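Local coordinates for phytanoyl-CoA dioxygenase (Streptomyces malaysiense, PDB 6ZYL), which hydroxylates the beta position of a residue in thioholgamide as a non-heme monooxygenase, probably iron- and 2-oxoglutarate-dependent like its phytanoyl-CoA dioxygenase relatives, at residues G36-H46 with V200-V211; W85-L96 with F230-T238. All coordinates share one frame; numbering follows the deposited sequence.

How the contacts relate
Both contacts reach the same mixed sheet, the larger sheet of the double-stranded beta-helix fold of phytanoyl-CoA dioxygenase relatives. Contact 1 forms its border, where outermost strand 37-41 pairs with strand 209-212, and also reaches strand 200-201, an outermost strand of the separate four-stranded sheet. Contact 2 stays on the large sheet, laying helices 84-90 and 93-103 over strand 229-237, with strand 143-149 between the two contacts. Their centres lie about 13 Å apart. Along the chain the segments alternate, 36-46, 85-96, 200-211, 230-238, which ties distant parts of the sequence together. The contacts also touch directly: CB of A43 packs on CG1 of I95, and CD1 of L44 on CD2 of H92.

Contact 1 of 2, residues G36-H46 with V200-V211; sequences GFVFPVNALTH and VDVLLDAGQCSV
The F39 ring lies against V202, whose CG1 sits over the centre of one face, 4.3 Å from the ring centroid, a CH-pi contact. V200 CG1 meets the same ring in its plane at the edge, 3.7 Å from F39 CZ. With chi1 at 75°, F39 CG stands between the backbone N and carbonyl carbon, turning the ring onto the 200-204 segment, where L204 CD2 approaches obliquely. V200 CG2 meets F37 CZ obliquely, and the F37 ring stacks with Y162. The backbone oxygen of A206 lies over one face of the H46 imidazole, offset toward the rim, and D205 CB reaches H46 CE1. One water donates to L44 O and to A206 O, bridging the two segments over the same face of that ring.

Strand 37-41, outermost in the large sheet of the double-stranded beta-helix fold, pairs antiparallel with 209-211; V200 belongs to the smaller sheet, so F37 and F39 span the two. V38 and V211 form one hydrogen-bonded pair and V41 and C209 the next; the register slips by one residue between them, a beta bulge containing the cis peptide bond between F39 and P40. Side chains of both pairs share one face of the sheet, which helix 28-35 covers near V38 and V211. S210 OG rests 3.4 Å from F39 CB, while its hydrogen-bond partner is Y162 OH.

Past the strand, L44 N bonds to G207 O (2.9 Å) from above the carbonyl plane. A side chain on G207, within the type II turn D205-Q208, would run into the L44 carbonyl. Q208 takes the D205 N-H on OE1 (2.8 Å), which fixes its amide beside P40; its NE2 gives N42 OD1 only a weak bond. The turn's shape thus probably depends on directional bonds, the F39 end mainly on apolar fit.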
loop_
_atom_site.group_PDB
_atom_site.type_symbol
_atom_site.label_atom_id
_atom_site.label_comp_id
_atom_site.label_asym_id
_atom_site.label_seq_id
_atom_site.Cartn_x
_atom_site.Cartn_y
_atom_site.Cartn_z
ATOM N N GLY A 36 7.950 13.025 6.052
ATOM C CA GLY A 36 7.058 11.895 6.190
ATOM C C GLY A 36 6.706 11.222 4.885
ATOM O O GLY A 36 5.891 10.291 4.885
ATOM N N PHE A 37 7.289 11.671 3.779
ATOM C CA PHE A 37 7.074 11.080 2.467
ATOM C C PHE A 37 8.276 11.437 1.608
ATOM O O PHE A 37 9.101 12.275 1.977
ATOM C CB PHE A 37 5.768 11.575 1.830
ATOM C CG PHE A 37 5.706 13.067 1.645
ATOM C CD1 PHE A 37 6.447 13.690 0.653
ATOM C CD2 PHE A 37 4.900 13.843 2.459
ATOM C CE1 PHE A 37 6.392 15.059 0.483
ATOM C CE2 PHE A 37 4.838 15.215 2.289
ATOM C CZ PHE A 37 5.586 15.821 1.301
ATOM N N VAL A 38 8.359 10.799 0.446
ATOM C CA VAL A 38 9.398 11.115 -0.526
ATOM C C VAL A 38 8.906 10.647 -1.893
ATOM O O VAL A 38 8.515 9.486 -2.060
ATOM C CB VAL A 38 10.746 10.482 -0.124
ATOM C CG1 VAL A 38 10.735 8.979 -0.319
ATOM C CG2 VAL A 38 11.885 11.144 -0.894
ATOM N N PHE A 39 8.873 11.555 -2.866
ATOM C CA PHE A 39 8.380 11.243 -4.201
ATOM C C PHE A 39 8.823 12.348 -5.151
ATOM O O PHE A 39 9.072 13.479 -4.719
ATOM C CB PHE A 39 6.847 11.102 -4.218
ATOM C CG PHE A 39 6.110 12.413 -4.128
ATOM C CD1 PHE A 39 5.832 13.151 -5.268
ATOM C CD2 PHE A 39 5.687 12.901 -2.901
ATOM C CE1 PHE A 39 5.157 14.354 -5.187
ATOM C CE2 PHE A 39 5.009 14.104 -2.814
ATOM C CZ PHE A 39 4.743 14.829 -3.960
ATOM N N PRO A 40 8.943 12.048 -6.453
ATOM C CA PRO A 40 8.815 10.692 -7.011
ATOM C C PRO A 40 10.088 9.886 -6.777
ATOM O O PRO A 40 11.154 10.479 -6.679
ATOM C CB PRO A 40 8.590 10.947 -8.503
ATOM C CG PRO A 40 9.357 12.218 -8.764
ATOM C CD PRO A 40 9.190 13.057 -7.503
ATOM N N VAL A 41 9.986 8.565 -6.649
ATOM C CA VAL A 41 11.145 7.689 -6.774
ATOM C C VAL A 41 10.876 6.768 -7.959
ATOM O O VAL A 41 9.755 6.277 -8.138
ATOM C CB VAL A 41 11.436 6.874 -5.492
ATOM C CG1 VAL A 41 11.365 7.769 -4.255
ATOM C CG2 VAL A 41 10.497 5.699 -5.368
ATOM N N ASN A 42 11.891 6.573 -8.794
ATOM C CA ASN A 42 11.704 5.795 -10.008
ATOM C C ASN A 42 11.547 4.318 -9.672
ATOM O O ASN A 42 12.211 3.792 -8.775
ATOM C CB ASN A 42 12.877 6.015 -10.961
ATOM C CG ASN A 42 12.833 7.379 -11.628
ATOM O OD1 ASN A 42 11.771 7.997 -11.740
ATOM N ND2 ASN A 42 13.986 7.856 -12.076
ATOM N N ALA A 43 10.641 3.656 -10.389
ATOM C CA ALA A 43 10.399 2.232 -10.203
ATOM C C ALA A 43 10.176 1.567 -11.555
ATOM O O ALA A 43 11.081 0.928 -12.101
ATOM C CB ALA A 43 9.199 2.007 -9.283
ATOM N N LEU A 44 8.979 1.722 -12.107
ATOM C CA LEU A 44 8.633 1.146 -13.395
ATOM C C LEU A 44 8.747 2.194 -14.495
ATOM O O LEU A 44 8.530 3.387 -14.270
ATOM C CB LEU A 44 7.212 0.583 -13.371
ATOM C CG LEU A 44 7.023 -0.841 -12.846
ATOM C CD1 LEU A 44 7.648 -1.013 -11.477
ATOM C CD2 LEU A 44 5.535 -1.187 -12.809
ATOM N N THR A 45 9.104 1.733 -15.692
ATOM C CA THR A 45 9.030 2.583 -16.868
ATOM C C THR A 45 7.568 2.804 -17.250
ATOM O O THR A 45 6.661 2.122 -16.763
ATOM C CB THR A 45 9.784 1.955 -18.041
ATOM O OG1 THR A 45 9.144 0.730 -18.423
ATOM C CG2 THR A 45 11.234 1.673 -17.667
ATOM N N HIS A 46 7.337 3.773 -18.139
ATOM C CA HIS A 46 5.984 3.980 -18.647
ATOM C C HIS A 46 5.441 2.704 -19.276
ATOM O O HIS A 46 4.268 2.358 -19.091
ATOM C CB HIS A 46 5.963 5.121 -19.665
ATOM C CG HIS A 46 6.330 6.454 -19.092
ATOM N ND1 HIS A 46 5.388 7.384 -18.709
ATOM C CD2 HIS A 46 7.537 7.016 -18.843
ATOM C CE1 HIS A 46 6.000 8.461 -18.245
ATOM N NE2 HIS A 46 7.303 8.261 -18.314
ATOM N N VAL A 200 0.368 18.761 -0.147
ATOM C CA VAL A 200 1.194 18.469 -1.313
ATOM C C VAL A 200 0.488 17.415 -2.155
ATOM O O VAL A 200 0.293 16.280 -1.703
ATOM C CB VAL A 200 2.598 17.987 -0.910
ATOM C CG1 VAL A 200 3.484 17.836 -2.138
ATOM C CG2 VAL A 200 3.222 18.940 0.100
ATOM N N ASP A 201 0.116 17.791 -3.377
ATOM C CA ASP A 201 -0.450 16.840 -4.325
ATOM C C ASP A 201 0.612 15.834 -4.753
ATOM O O ASP A 201 1.729 16.213 -5.116
ATOM C CB ASP A 201 -0.989 17.575 -5.553
ATOM C CG ASP A 201 -2.424 18.036 -5.384
ATOM O OD1 ASP A 201 -3.104 17.579 -4.444
ATOM O OD2 ASP A 201 -2.876 18.857 -6.209
ATOM N N VAL A 202 0.264 14.550 -4.729
ATOM C CA VAL A 202 1.187 13.487 -5.117
ATOM C C VAL A 202 1.031 13.282 -6.621
ATOM O O VAL A 202 0.152 12.548 -7.075
ATOM C CB VAL A 202 0.935 12.199 -4.334
ATOM C CG1 VAL A 202 1.989 11.157 -4.678
ATOM C CG2 VAL A 202 0.927 12.487 -2.840
ATOM N N LEU A 203 1.896 13.932 -7.394
ATOM C CA LEU A 203 1.818 13.943 -8.850
ATOM C C LEU A 203 2.944 13.089 -9.412
ATOM O O LEU A 203 4.124 13.388 -9.198
ATOM C CB LEU A 203 1.901 15.372 -9.382
ATOM C CG LEU A 203 0.879 16.327 -8.761
ATOM C CD1 LEU A 203 1.128 17.760 -9.200
ATOM C CD2 LEU A 203 -0.540 15.891 -9.114
ATOM N N LEU A 204 2.576 12.041 -10.143
ATOM C CA LEU A 204 3.530 11.039 -10.585
ATOM C C LEU A 204 3.307 10.692 -12.047
ATOM O O LEU A 204 2.166 10.605 -12.506
ATOM C CB LEU A 204 3.403 9.759 -9.746
ATOM C CG LEU A 204 3.536 9.872 -8.229
ATOM C CD1 LEU A 204 3.106 8.574 -7.560
ATOM C CD2 LEU A 204 4.963 10.223 -7.859
ATOM N N ASP A 205 4.406 10.490 -12.770
ATOM C CA ASP A 205 4.335 9.787 -14.041
ATOM C C ASP A 205 3.978 8.327 -13.789
ATOM O O ASP A 205 4.381 7.735 -12.783
ATOM C CB ASP A 205 5.669 9.864 -14.784
ATOM C CG ASP A 205 5.991 11.263 -15.271
ATOM O OD1 ASP A 205 5.098 12.137 -15.234
ATOM O OD2 ASP A 205 7.144 11.485 -15.691
ATOM N N ALA A 206 3.206 7.743 -14.705
ATOM C CA ALA A 206 2.923 6.315 -14.629
ATOM C C ALA A 206 4.228 5.538 -14.518
ATOM O O ALA A 206 5.160 5.749 -15.300
ATOM C CB ALA A 206 2.136 5.862 -15.860
ATOM N N GLY A 207 4.301 4.649 -13.527
ATOM C CA GLY A 207 5.490 3.888 -13.241
ATOM C C GLY A 207 6.270 4.391 -12.042
ATOM O O GLY A 207 6.950 3.600 -11.378
ATOM N N GLN A 208 6.200 5.689 -11.764
ATOM C CA GLN A 208 6.808 6.222 -10.559
ATOM C C GLN A 208 5.962 5.853 -9.344
ATOM O O GLN A 208 4.815 5.407 -9.456
ATOM C CB GLN A 208 6.955 7.740 -10.653
ATOM C CG GLN A 208 7.809 8.220 -11.810
ATOM C CD GLN A 208 7.966 9.726 -11.823
ATOM O OE1 GLN A 208 6.996 10.465 -11.657
ATOM N NE2 GLN A 208 9.193 10.190 -12.017
ATOM N N CYS A 209 6.533 6.058 -8.163
ATOM C CA CYS A 209 5.819 5.770 -6.932
ATOM C C CYS A 209 6.149 6.829 -5.893
ATOM O O CYS A 209 7.111 7.587 -6.023
ATOM C CB CYS A 209 6.159 4.374 -6.396
ATOM S SG CYS A 209 7.831 4.220 -5.753
ATOM N N SER A 210 5.311 6.876 -4.864
ATOM C CA SER A 210 5.525 7.700 -3.688
ATOM C C SER A 210 5.669 6.775 -2.489
ATOM O O SER A 210 5.023 5.724 -2.424
ATOM C CB SER A 210 4.367 8.676 -3.475
ATOM O OG SER A 210 4.588 9.468 -2.325
ATOM N N VAL A 211 6.533 7.156 -1.556
ATOM C CA VAL A 211 6.750 6.417 -0.319
ATOM C C VAL A 211 6.379 7.345 0.826
ATOM O O VAL A 211 6.927 8.448 0.933
ATOM C CB VAL A 211 8.203 5.936 -0.182
ATOM C CG1 VAL A 211 8.321 4.933 0.960
ATOM C CG2 VAL A 211 8.695 5.339 -1.490
HETATM O O HOH W 1 7.759 6.080 -15.183
#

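Contact 2 of 2, residues W85-L96 with F230-T238; sequences WADRIVHHPAIL and FNFAIDYIT
F232, I234 and Y236 project from one face of strand 230-237 against the helical segment 85-96, in a helix-on-sheet layer that packs one sheet of the double-stranded beta-helix fold. W85 turns the edge of its six-membered ring to the face of F232, an edge-to-face pair with centroids 5.0 Å apart and planes at 61°. CZ3 of W85 stands over that face, offset toward the rim. V90 CG1 comes in near the ring plane, 3.8 Å from F232 CE2, while A86 CB touches CZ (3.7 Å) and I89 CG2 meets the CD2-CE2 side. F232 CG is anti to the backbone N (chi1 177°), which carries the ring out to these helical side chains. With an alanine here, the space between W85, A86, I89 and V90 would probably be left unfilled and the indole edge would lose its aromatic partner.

Farther along the strand, I234 fills the interval: its CG2 lies 3.7 Å from V90 CG1, and its CD1 reaches toward I89 CG2. I95 CG2 and L96 CD2 approach the Y236 ring obliquely from the same side of its plane, near CE2 and CE1 respectively, L96 CD2 resting 3.6 Å from CE1.

Second-shell contacts hold the helical side in place. W85 also meets Y59 edge-to-face and packs on C56 of helix 46-66, while D87 forms a salt bridge to R266. H91 ND1 donates a hydrogen bond to D87 O, which lies in the plane of the imidazole. Where the first helix gives way to the next, H92 takes the N-cap position and ND1 accepts from A94 N at 3.1 Å. At this same junction the Y236 hydroxyl donates to V90 O at 2.8 Å, with that oxygen in the plane of the tyrosine ring.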
loop_
_atom_site.group_PDB
_atom_site.type_symbol
_atom_site.label_atom_id
_atom_site.label_comp_id
_atom_site.label_asym_id
_atom_site.label_seq_id
_atom_site.Cartn_x
_atom_site.Cartn_y
_atom_site.Cartn_z
ATOM N N TRP A 85 1.490 -10.355 -11.563
ATOM C CA TRP A 85 1.830 -8.953 -11.787
ATOM C C TRP A 85 2.117 -8.242 -10.470
ATOM O O TRP A 85 3.037 -7.420 -10.387
ATOM C CB TRP A 85 0.708 -8.245 -12.550
ATOM C CG TRP A 85 -0.562 -8.067 -11.775
ATOM C CD1 TRP A 85 -1.650 -8.888 -11.790
ATOM C CD2 TRP A 85 -0.881 -6.998 -10.875
ATOM N NE1 TRP A 85 -2.624 -8.402 -10.954
ATOM C CE2 TRP A 85 -2.176 -7.242 -10.378
ATOM C CE3 TRP A 85 -0.195 -5.860 -10.438
ATOM C CZ2 TRP A 85 -2.800 -6.393 -9.469
ATOM C CZ3 TRP A 85 -0.815 -5.018 -9.532
ATOM C CH2 TRP A 85 -2.106 -5.287 -9.060
ATOM N N ALA A 86 1.345 -8.552 -9.424
ATOM C CA ALA A 86 1.599 -7.956 -8.118
ATOM C C ALA A 86 2.861 -8.534 -7.491
ATOM O O ALA A 86 3.662 -7.800 -6.901
ATOM C CB ALA A 86 0.397 -8.168 -7.200
ATOM N N ASP A 87 3.053 -9.850 -7.606
ATOM C CA ASP A 87 4.284 -10.460 -7.117
ATOM C C ASP A 87 5.505 -9.804 -7.746
ATOM O O ASP A 87 6.511 -9.565 -7.069
ATOM C CB ASP A 87 4.273 -11.961 -7.409
ATOM C CG ASP A 87 5.640 -12.600 -7.232
ATOM O OD1 ASP A 87 5.995 -12.937 -6.082
ATOM O OD2 ASP A 87 6.357 -12.762 -8.241
ATOM N N ARG A 88 5.431 -9.495 -9.043
ATOM C CA ARG A 88 6.581 -8.924 -9.735
ATOM C C ARG A 88 6.915 -7.534 -9.207
ATOM O O ARG A 88 8.091 -7.204 -9.015
ATOM C CB ARG A 88 6.310 -8.875 -11.239
ATOM C CG ARG A 88 7.497 -8.432 -12.081
ATOM C CD ARG A 88 7.171 -8.483 -13.576
ATOM N NE ARG A 88 6.137 -7.523 -13.957
ATOM C CZ ARG A 88 4.904 -7.851 -14.328
ATOM N NH1 ARG A 88 4.534 -9.125 -14.378
ATOM N NH2 ARG A 88 4.037 -6.903 -14.657
ATOM N N ILE A 89 5.898 -6.708 -8.952
ATOM C CA ILE A 89 6.156 -5.325 -8.560
ATOM C C ILE A 89 6.763 -5.266 -7.163
ATOM O O ILE A 89 7.736 -4.543 -6.925
ATOM C CB ILE A 89 4.867 -4.488 -8.654
ATOM C CG1 ILE A 89 4.442 -4.357 -10.120
ATOM C CG2 ILE A 89 5.080 -3.118 -8.035
ATOM C CD1 ILE A 89 3.187 -3.543 -10.345
ATOM N N VAL A 90 6.200 -6.019 -6.213
ATOM C CA VAL A 90 6.696 -5.926 -4.844
ATOM C C VAL A 90 8.118 -6.459 -4.724
ATOM O O VAL A 90 8.796 -6.190 -3.724
ATOM C CB VAL A 90 5.772 -6.658 -3.849
ATOM C CG1 VAL A 90 4.331 -6.185 -4.008
ATOM C CG2 VAL A 90 5.874 -8.169 -4.016
ATOM N N HIS A 91 8.594 -7.212 -5.713
ATOM C CA HIS A 91 9.970 -7.689 -5.737
ATOM C C HIS A 91 10.864 -6.869 -6.660
ATOM O O HIS A 91 12.035 -7.219 -6.836
ATOM C CB HIS A 91 10.012 -9.163 -6.160
ATOM C CG HIS A 91 9.495 -10.105 -5.117
ATOM N ND1 HIS A 91 8.158 -10.420 -4.996
ATOM C CD2 HIS A 91 10.133 -10.798 -4.145
ATOM C CE1 HIS A 91 7.996 -11.267 -3.995
ATOM N NE2 HIS A 91 9.179 -11.512 -3.461
ATOM N N HIS A 92 10.349 -5.791 -7.239
ATOM C CA HIS A 92 11.126 -5.009 -8.189
ATOM C C HIS A 92 12.361 -4.429 -7.507
ATOM O O HIS A 92 12.237 -3.788 -6.453
ATOM C CB HIS A 92 10.271 -3.888 -8.772
ATOM C CG HIS A 92 10.859 -3.255 -9.990
ATOM N ND1 HIS A 92 11.916 -2.373 -9.931
ATOM C CD2 HIS A 92 10.548 -3.383 -11.301
ATOM C CE1 HIS A 92 12.229 -1.983 -11.153
ATOM N NE2 HIS A 92 11.413 -2.581 -12.003
ATOM N N PRO A 93 13.557 -4.612 -8.074
ATOM C CA PRO A 93 14.770 -4.157 -7.373
ATOM C C PRO A 93 14.805 -2.664 -7.105
ATOM O O PRO A 93 15.349 -2.244 -6.075
ATOM C CB PRO A 93 15.908 -4.580 -8.316
ATOM C CG PRO A 93 15.325 -5.666 -9.178
ATOM C CD PRO A 93 13.866 -5.319 -9.331
ATOM N N ALA A 94 14.256 -1.841 -8.003
ATOM C CA ALA A 94 14.263 -0.400 -7.770
ATOM C C ALA A 94 13.467 -0.046 -6.520
ATOM O O ALA A 94 13.881 0.808 -5.728
ATOM C CB ALA A 94 13.706 0.335 -8.988
ATOM N N ILE A 95 12.319 -0.698 -6.326
ATOM C CA ILE A 95 11.512 -0.432 -5.139
ATOM C C ILE A 95 12.217 -0.960 -3.895
ATOM O O ILE A 95 12.318 -0.266 -2.877
ATOM C CB ILE A 95 10.105 -1.036 -5.298
ATOM C CG1 ILE A 95 9.373 -0.353 -6.459
ATOM C CG2 ILE A 95 9.318 -0.890 -4.008
ATOM C CD1 ILE A 95 8.030 -0.964 -6.809
ATOM N N LEU A 96 12.727 -2.191 -3.962
ATOM C CA LEU A 96 13.408 -2.764 -2.805
ATOM C C LEU A 96 14.639 -1.946 -2.426
ATOM O O LEU A 96 14.917 -1.744 -1.237
ATOM C CB LEU A 96 13.796 -4.214 -3.087
ATOM C CG LEU A 96 12.645 -5.202 -3.276
ATOM C CD1 LEU A 96 13.189 -6.625 -3.412
ATOM C CD2 LEU A 96 11.642 -5.122 -2.138
ATOM N N PHE A 230 -5.324 4.409 -11.266
ATOM C CA PHE A 230 -4.952 3.116 -10.700
ATOM C C PHE A 230 -3.654 3.258 -9.919
ATOM O O PHE A 230 -2.630 3.657 -10.483
ATOM C CB PHE A 230 -4.779 2.053 -11.791
ATOM C CG PHE A 230 -6.066 1.569 -12.390
ATOM C CD1 PHE A 230 -6.803 2.385 -13.229
ATOM C CD2 PHE A 230 -6.528 0.290 -12.130
ATOM C CE1 PHE A 230 -7.985 1.942 -13.786
ATOM C CE2 PHE A 230 -7.711 -0.159 -12.681
ATOM C CZ PHE A 230 -8.442 0.669 -13.512
ATOM N N ASN A 231 -3.687 2.896 -8.639
ATOM C CA ASN A 231 -2.499 2.910 -7.799
ATOM C C ASN A 231 -2.408 1.607 -7.019
ATOM O O ASN A 231 -3.421 1.070 -6.560
ATOM C CB ASN A 231 -2.515 4.108 -6.854
ATOM C CG ASN A 231 -2.388 5.427 -7.596
ATOM O OD1 ASN A 231 -3.375 5.967 -8.096
ATOM N ND2 ASN A 231 -1.167 5.942 -7.686
ATOM N N PHE A 232 -1.186 1.102 -6.891
ATOM C CA PHE A 232 -0.885 -0.172 -6.246
ATOM C C PHE A 232 0.011 0.133 -5.053
ATOM O O PHE A 232 1.149 0.586 -5.226
ATOM C CB PHE A 232 -0.219 -1.122 -7.241
ATOM C CG PHE A 232 0.194 -2.435 -6.654
ATOM C CD1 PHE A 232 -0.753 -3.364 -6.253
ATOM C CD2 PHE A 232 1.535 -2.751 -6.523
ATOM C CE1 PHE A 232 -0.366 -4.579 -5.718
ATOM C CE2 PHE A 232 1.927 -3.963 -5.989
ATOM C CZ PHE A 232 0.977 -4.878 -5.587
ATOM N N ALA A 233 -0.505 -0.098 -3.849
ATOM C CA ALA A 233 0.169 0.279 -2.613
ATOM C C ALA A 233 0.764 -0.949 -1.939
ATOM O O ALA A 233 0.125 -2.002 -1.862
ATOM C CB ALA A 233 -0.799 0.978 -1.657
ATOM N N ILE A 234 1.987 -0.799 -1.436
ATOM C CA ILE A 234 2.742 -1.899 -0.852
ATOM C C ILE A 234 3.237 -1.458 0.515
ATOM O O ILE A 234 3.943 -0.449 0.625
ATOM C CB ILE A 234 3.934 -2.319 -1.728
ATOM C CG1 ILE A 234 3.539 -2.391 -3.201
ATOM C CG2 ILE A 234 4.490 -3.659 -1.264
ATOM C CD1 ILE A 234 4.735 -2.366 -4.146
ATOM N N ASP A 235 2.882 -2.212 1.548
ATOM C CA ASP A 235 3.370 -1.952 2.896
ATOM C C ASP A 235 4.633 -2.768 3.140
ATOM O O ASP A 235 4.590 -4.003 3.137
ATOM C CB ASP A 235 2.306 -2.293 3.934
ATOM C CG ASP A 235 1.182 -1.286 3.959
ATOM O OD1 ASP A 235 1.471 -0.077 3.845
ATOM O OD2 ASP A 235 0.010 -1.701 4.080
ATOM N N TYR A 236 5.753 -2.078 3.329
ATOM C CA TYR A 236 7.020 -2.707 3.666
ATOM C C TYR A 236 7.312 -2.491 5.144
ATOM O O TYR A 236 7.086 -1.402 5.680
ATOM C CB TYR A 236 8.160 -2.141 2.815
ATOM C CG TYR A 236 8.105 -2.570 1.365
ATOM C CD1 TYR A 236 8.673 -3.768 0.952
ATOM C CD2 TYR A 236 7.480 -1.779 0.410
ATOM C CE1 TYR A 236 8.623 -4.166 -0.375
ATOM C CE2 TYR A 236 7.423 -2.167 -0.918
ATOM C CZ TYR A 236 7.998 -3.360 -1.304
ATOM O OH TYR A 236 7.944 -3.749 -2.623
ATOM N N ILE A 237 7.804 -3.541 5.800
ATOM C CA ILE A 237 8.171 -3.491 7.208
ATOM C C ILE A 237 9.512 -4.191 7.375
ATOM O O ILE A 237 9.959 -4.942 6.506
ATOM C CB ILE A 237 7.116 -4.157 8.124
ATOM C CG1 ILE A 237 6.990 -5.647 7.793
ATOM C CG2 ILE A 237 5.771 -3.468 7.991
ATOM C CD1 ILE A 237 6.102 -6.426 8.756
ATOM N N THR A 238 10.149 -3.939 8.507
ATOM C CA THR A 238 11.300 -4.702 8.956
ATOM C C THR A 238 10.883 -5.658 10.062
ATOM O O THR A 238 9.778 -5.561 10.607
ATOM C CB THR A 238 12.399 -3.766 9.464
ATOM O OG1 THR A 238 12.118 -3.396 10.819
ATOM C CG2 THR A 238 12.500 -2.523 8.597
#